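Local coordinates for protein aminopeptidase YwaD (PDB 6HC6) that removes single amino acids from the N-terminus of peptides as a secreted, monomeric aminopeptidase that uses two zinc ions, at residues L322-L335 / E408-V422. Residues are numbered along the deposited sequence; the frame is centred on the assembly and turned at random. Where two conformers were deposited one is given.
With ZN (zinc ion), chain D.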
# COMPACT_ATOMS: atom_id res chain seq x y z
N LEU A 322 -7.67 -1.47 -7.65
CA LEU A 322 -6.91 -2.66 -8.03
C LEU A 322 -5.61 -2.70 -7.23
O LEU A 322 -4.77 -1.81 -7.38
CB LEU A 322 -6.60 -2.61 -9.53
CG LEU A 322 -7.84 -2.28 -10.36
CD1 LEU A 322 -7.49 -2.02 -11.81
CD2 LEU A 322 -8.81 -3.43 -10.25
N ASP A 323 -5.43 -3.73 -6.41
CA ASP A 323 -4.23 -3.81 -5.57
C ASP A 323 -3.89 -5.28 -5.38
O ASP A 323 -4.57 -5.97 -4.61
CB ASP A 323 -4.45 -3.09 -4.23
CG ASP A 323 -3.17 -2.92 -3.41
OD1 ASP A 323 -2.13 -3.47 -3.76
OD2 ASP A 323 -3.20 -2.21 -2.37
N MET A 324 -2.87 -5.73 -6.08
CA MET A 324 -2.35 -7.09 -6.05
C MET A 324 -3.18 -8.02 -6.92
O MET A 324 -3.82 -8.87 -6.43
CB MET A 324 -2.16 -7.59 -4.61
CG MET A 324 -0.99 -6.95 -3.91
SD MET A 324 -0.77 -7.26 -2.16
CE MET A 324 -0.50 -9.02 -2.19
N VAL A 325 -3.04 -7.82 -8.20
CA VAL A 325 -3.90 -8.55 -9.11
C VAL A 325 -3.08 -9.38 -10.11
O VAL A 325 -3.60 -9.77 -11.14
CB VAL A 325 -4.86 -7.60 -9.85
CG1 VAL A 325 -5.93 -7.09 -8.89
CG2 VAL A 325 -4.09 -6.44 -10.49
N GLY A 326 -1.82 -9.68 -9.81
CA GLY A 326 -1.06 -10.47 -10.76
C GLY A 326 -0.13 -11.54 -10.25
O GLY A 326 0.76 -11.98 -10.98
N THR A 327 -0.30 -12.02 -9.01
CA THR A 327 0.70 -12.94 -8.49
C THR A 327 0.67 -14.25 -9.26
O THR A 327 -0.38 -14.70 -9.72
CB THR A 327 0.49 -13.21 -7.00
OG1 THR A 327 1.59 -13.99 -6.52
CG2 THR A 327 -0.78 -14.00 -6.76
N SER A 328 1.86 -14.83 -9.44
CA SER A 328 1.97 -16.18 -9.98
C SER A 328 1.79 -17.25 -8.92
O SER A 328 1.73 -18.43 -9.27
CB SER A 328 3.34 -16.40 -10.63
OG SER A 328 4.37 -16.25 -9.67
N TRP A 329 1.72 -16.86 -7.64
CA TRP A 329 1.62 -17.82 -6.55
C TRP A 329 0.50 -18.79 -6.82
O TRP A 329 -0.66 -18.39 -6.95
CB TRP A 329 1.38 -17.09 -5.22
CG TRP A 329 1.49 -17.99 -3.99
CD1 TRP A 329 2.47 -18.90 -3.72
CD2 TRP A 329 0.57 -18.04 -2.89
NE1 TRP A 329 2.22 -19.51 -2.51
CE2 TRP A 329 1.07 -19.00 -1.98
CE3 TRP A 329 -0.60 -17.35 -2.57
CZ2 TRP A 329 0.41 -19.30 -0.79
CZ3 TRP A 329 -1.26 -17.66 -1.39
CH2 TRP A 329 -0.74 -18.61 -0.50
N GLU A 330 0.84 -20.08 -6.92
CA GLU A 330 -0.12 -21.04 -7.45
C GLU A 330 -1.39 -21.09 -6.61
O GLU A 330 -2.49 -21.25 -7.16
CB GLU A 330 0.52 -22.42 -7.56
CG GLU A 330 1.35 -22.59 -8.82
CD GLU A 330 1.30 -24.01 -9.36
OE1 GLU A 330 1.25 -24.95 -8.54
OE2 GLU A 330 1.31 -24.17 -10.60
N LYS A 331 -1.29 -20.92 -5.29
CA LYS A 331 -2.47 -21.06 -4.44
C LYS A 331 -3.47 -19.91 -4.56
O LYS A 331 -4.61 -20.07 -4.13
CB LYS A 331 -2.03 -21.20 -2.99
CG LYS A 331 -1.31 -22.53 -2.78
CD LYS A 331 -0.71 -22.66 -1.41
CE LYS A 331 -1.79 -22.67 -0.35
NZ LYS A 331 -1.68 -23.88 0.53
N ALA A 332 -3.07 -18.76 -5.13
CA ALA A 332 -3.91 -17.56 -5.08
C ALA A 332 -4.86 -17.54 -6.28
O ALA A 332 -4.81 -16.68 -7.16
CB ALA A 332 -3.05 -16.30 -5.04
N SER A 333 -5.78 -18.50 -6.26
CA SER A 333 -6.67 -18.81 -7.38
C SER A 333 -8.00 -18.08 -7.31
O SER A 333 -8.78 -18.16 -8.26
CB SER A 333 -6.92 -20.32 -7.42
OG SER A 333 -7.72 -20.71 -6.33
N GLU A 334 -8.29 -17.39 -6.21
CA GLU A 334 -9.58 -16.74 -6.00
C GLU A 334 -9.41 -15.23 -6.10
O GLU A 334 -8.49 -14.67 -5.50
CB GLU A 334 -10.16 -17.12 -4.63
CG GLU A 334 -11.60 -16.71 -4.41
CD GLU A 334 -12.60 -17.65 -5.09
OE1 GLU A 334 -13.82 -17.39 -5.01
OE2 GLU A 334 -12.17 -18.66 -5.70
N LEU A 335 -10.28 -14.57 -6.86
CA LEU A 335 -10.24 -13.12 -6.98
C LEU A 335 -11.24 -12.55 -5.98
O LEU A 335 -12.44 -12.74 -6.12
CB LEU A 335 -10.53 -12.66 -8.40
CG LEU A 335 -10.40 -11.15 -8.61
CD1 LEU A 335 -8.96 -10.66 -8.41
CD2 LEU A 335 -10.91 -10.74 -10.00
N GLU A 408 9.45 -11.84 -11.67
CA GLU A 408 9.55 -13.28 -11.75
C GLU A 408 8.31 -13.96 -11.17
O GLU A 408 7.96 -15.07 -11.57
CB GLU A 408 10.83 -13.76 -11.03
CG GLU A 408 10.84 -15.22 -10.66
CD GLU A 408 12.17 -15.67 -10.07
OE1 GLU A 408 12.52 -16.86 -10.25
OE2 GLU A 408 12.86 -14.85 -9.43
N HIS A 409 7.62 -13.30 -10.24
CA HIS A 409 6.47 -13.90 -9.57
C HIS A 409 5.17 -13.26 -10.02
O HIS A 409 4.21 -13.17 -9.26
CB HIS A 409 6.63 -13.80 -8.05
CG HIS A 409 7.74 -14.66 -7.52
ND1 HIS A 409 8.75 -14.18 -6.71
CD2 HIS A 409 8.00 -15.98 -7.71
CE1 HIS A 409 9.58 -15.16 -6.42
NE2 HIS A 409 9.15 -16.26 -7.01
N ILE A 410 5.13 -12.80 -11.27
CA ILE A 410 3.93 -12.23 -11.88
C ILE A 410 3.46 -13.21 -12.93
O ILE A 410 4.26 -13.74 -13.70
CB ILE A 410 4.23 -10.85 -12.49
CG1 ILE A 410 4.40 -9.80 -11.40
CG2 ILE A 410 3.10 -10.42 -13.45
CD1 ILE A 410 3.14 -9.48 -10.63
N SER A 411 2.14 -13.46 -12.96
CA SER A 411 1.53 -14.34 -13.95
C SER A 411 0.73 -13.50 -14.94
O SER A 411 -0.18 -12.76 -14.54
CB SER A 411 0.62 -15.36 -13.28
OG SER A 411 -0.34 -15.85 -14.20
N LYS A 412 1.05 -13.62 -16.24
CA LYS A 412 0.23 -12.97 -17.25
C LYS A 412 -1.19 -13.53 -17.26
O LYS A 412 -2.14 -12.80 -17.57
CB LYS A 412 0.86 -13.13 -18.64
CG LYS A 412 1.84 -12.03 -19.02
CD LYS A 412 2.76 -12.47 -20.15
CE LYS A 412 2.07 -12.37 -21.50
NZ LYS A 412 2.97 -12.83 -22.60
N GLU A 413 -1.35 -14.82 -16.96
CA GLU A 413 -2.69 -15.39 -16.94
C GLU A 413 -3.53 -14.78 -15.84
O GLU A 413 -4.73 -14.56 -16.01
CB GLU A 413 -2.62 -16.91 -16.77
CG GLU A 413 -2.07 -17.66 -17.97
CD GLU A 413 -1.56 -19.03 -17.58
OE1 GLU A 413 -0.33 -19.22 -17.51
OE2 GLU A 413 -2.40 -19.93 -17.34
N ARG A 414 -2.91 -14.50 -14.68
CA ARG A 414 -3.62 -13.86 -13.59
C ARG A 414 -3.92 -12.40 -13.90
O ARG A 414 -5.02 -11.93 -13.62
CB ARG A 414 -2.80 -13.96 -12.29
CG ARG A 414 -2.72 -15.40 -11.77
CD ARG A 414 -3.79 -15.65 -10.71
NE ARG A 414 -3.88 -17.06 -10.31
CZ ARG A 414 -3.07 -17.64 -9.43
NH1 ARG A 414 -2.08 -16.96 -8.88
NH2 ARG A 414 -3.26 -18.92 -9.11
N LEU A 415 -2.95 -11.67 -14.48
CA LEU A 415 -3.23 -10.32 -14.96
C LEU A 415 -4.39 -10.32 -15.95
O LEU A 415 -5.27 -9.45 -15.89
CB LEU A 415 -2.00 -9.73 -15.63
CG LEU A 415 -0.83 -9.37 -14.70
CD1 LEU A 415 0.40 -9.02 -15.53
CD2 LEU A 415 -1.23 -8.22 -13.77
N GLN A 416 -4.39 -11.28 -16.87
CA GLN A 416 -5.42 -11.34 -17.90
C GLN A 416 -6.79 -11.59 -17.30
O GLN A 416 -7.77 -10.92 -17.66
CB GLN A 416 -5.06 -12.42 -18.92
CG GLN A 416 -6.03 -12.49 -20.09
CD GLN A 416 -5.88 -11.29 -20.99
OE1 GLN A 416 -4.77 -10.92 -21.37
NE2 GLN A 416 -7.01 -10.65 -21.31
N GLN A 417 -6.89 -12.55 -16.39
CA GLN A 417 -8.19 -12.89 -15.82
C GLN A 417 -8.71 -11.76 -14.94
O GLN A 417 -9.90 -11.41 -15.01
CB GLN A 417 -8.10 -14.20 -15.04
CG GLN A 417 -9.40 -14.61 -14.34
CD GLN A 417 -10.56 -14.87 -15.30
OE1 GLN A 417 -11.36 -13.97 -15.61
NE2 GLN A 417 -10.68 -16.11 -15.77
N ALA A 418 -7.84 -11.19 -14.10
CA ALA A 418 -8.24 -10.03 -13.31
C ALA A 418 -8.59 -8.86 -14.22
O ALA A 418 -9.62 -8.20 -14.03
CB ALA A 418 -7.12 -9.64 -12.35
N GLY A 419 -7.75 -8.60 -15.23
CA GLY A 419 -8.04 -7.50 -16.15
C GLY A 419 -9.36 -7.68 -16.88
O GLY A 419 -10.14 -6.73 -17.00
N ASP A 420 -9.62 -8.88 -17.38
CA ASP A 420 -10.88 -9.13 -18.08
C ASP A 420 -12.07 -8.96 -17.14
O ASP A 420 -13.11 -8.41 -17.54
CB ASP A 420 -10.88 -10.51 -18.72
CG ASP A 420 -10.04 -10.58 -19.98
OD1 ASP A 420 -9.93 -9.54 -20.67
OD2 ASP A 420 -9.49 -11.66 -20.27
N LEU A 421 -11.94 -9.41 -15.89
CA LEU A 421 -13.07 -9.32 -14.96
C LEU A 421 -13.36 -7.86 -14.60
O LEU A 421 -14.51 -7.42 -14.69
CB LEU A 421 -12.79 -10.15 -13.70
CG LEU A 421 -13.86 -10.24 -12.61
CD1 LEU A 421 -13.91 -8.99 -11.69
CD2 LEU A 421 -15.24 -10.51 -13.22
N VAL A 422 -12.35 -7.12 -14.16
CA VAL A 422 -12.61 -5.75 -13.72
C VAL A 422 -12.94 -4.85 -14.91
O VAL A 422 -13.72 -3.90 -14.78
CB VAL A 422 -11.42 -5.20 -12.91
CG1 VAL A 422 -11.77 -3.86 -12.30
CG2 VAL A 422 -11.01 -6.20 -11.81
ZN ZN D . -1.05 -2.68 -2.13
O HOH W 1 3.49 -12.18 -6.34
O HOH W 2 -1.68 -4.05 -0.82
O HOH W 3 -0.24 -1.99 -0.36
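Trp329 O is gripped by two donors from opposite faces of its carbonyl plane: Ala332 N, closing the type I turn 329-332, and Arg414 NH1, at 2.8 Å and with an N-H...O angle of 169°. The same guanidinium reaches two more carbonyls, Thr327 O from Arg414 NH1 at 3.0 Å and Glu330 O from Arg414 NH2 at 3.1 Å. Trp329 O and Glu330 O lie in the guanidinium plane, whereas Thr327 O is tilted 20° from it. Ala332 O sits over one face, 3.0 Å from Arg414 CZ, in poor geometry for a hydrogen bond, but where its partial negative charge probably favours the cation. A bend at chi2 (-96°) turns the arginine chain in among these four carbonyls; the two in-plane bonds hold the rotation of the guanidinium, and three loop carbonyls are tied to one side chain.

Beside it the backbones pair in a single bridge of Thr327 with Ile410: Ser411 N donates to Gly326 O at 2.8 Å, nearly straight, and Ser328 N to His409 O at 2.9 Å. Ser411 then N-caps the helix, its OG accepting from Arg414 N. Leu415 CD2 lies 3.8 Å from Gly326 CA. Further along the helix, Ala418 CB meets Val325 CB, Leu421 CD1 meets Leu335 CD2 at 3.9 Å, and Val422 CG1 meets Leu322 CD2.

The loop thus held leads from Asp323, a bidentate zinc ligand alongside His250 and Asp262, to strand 334-339. Helix 412-430 packs against the loop and its flanking strands in the M28 peptidase domain, while Leu415 and Ile410 also touch helix 45-59, and Asn261 of helix 260-277 accepts from Gly326 N.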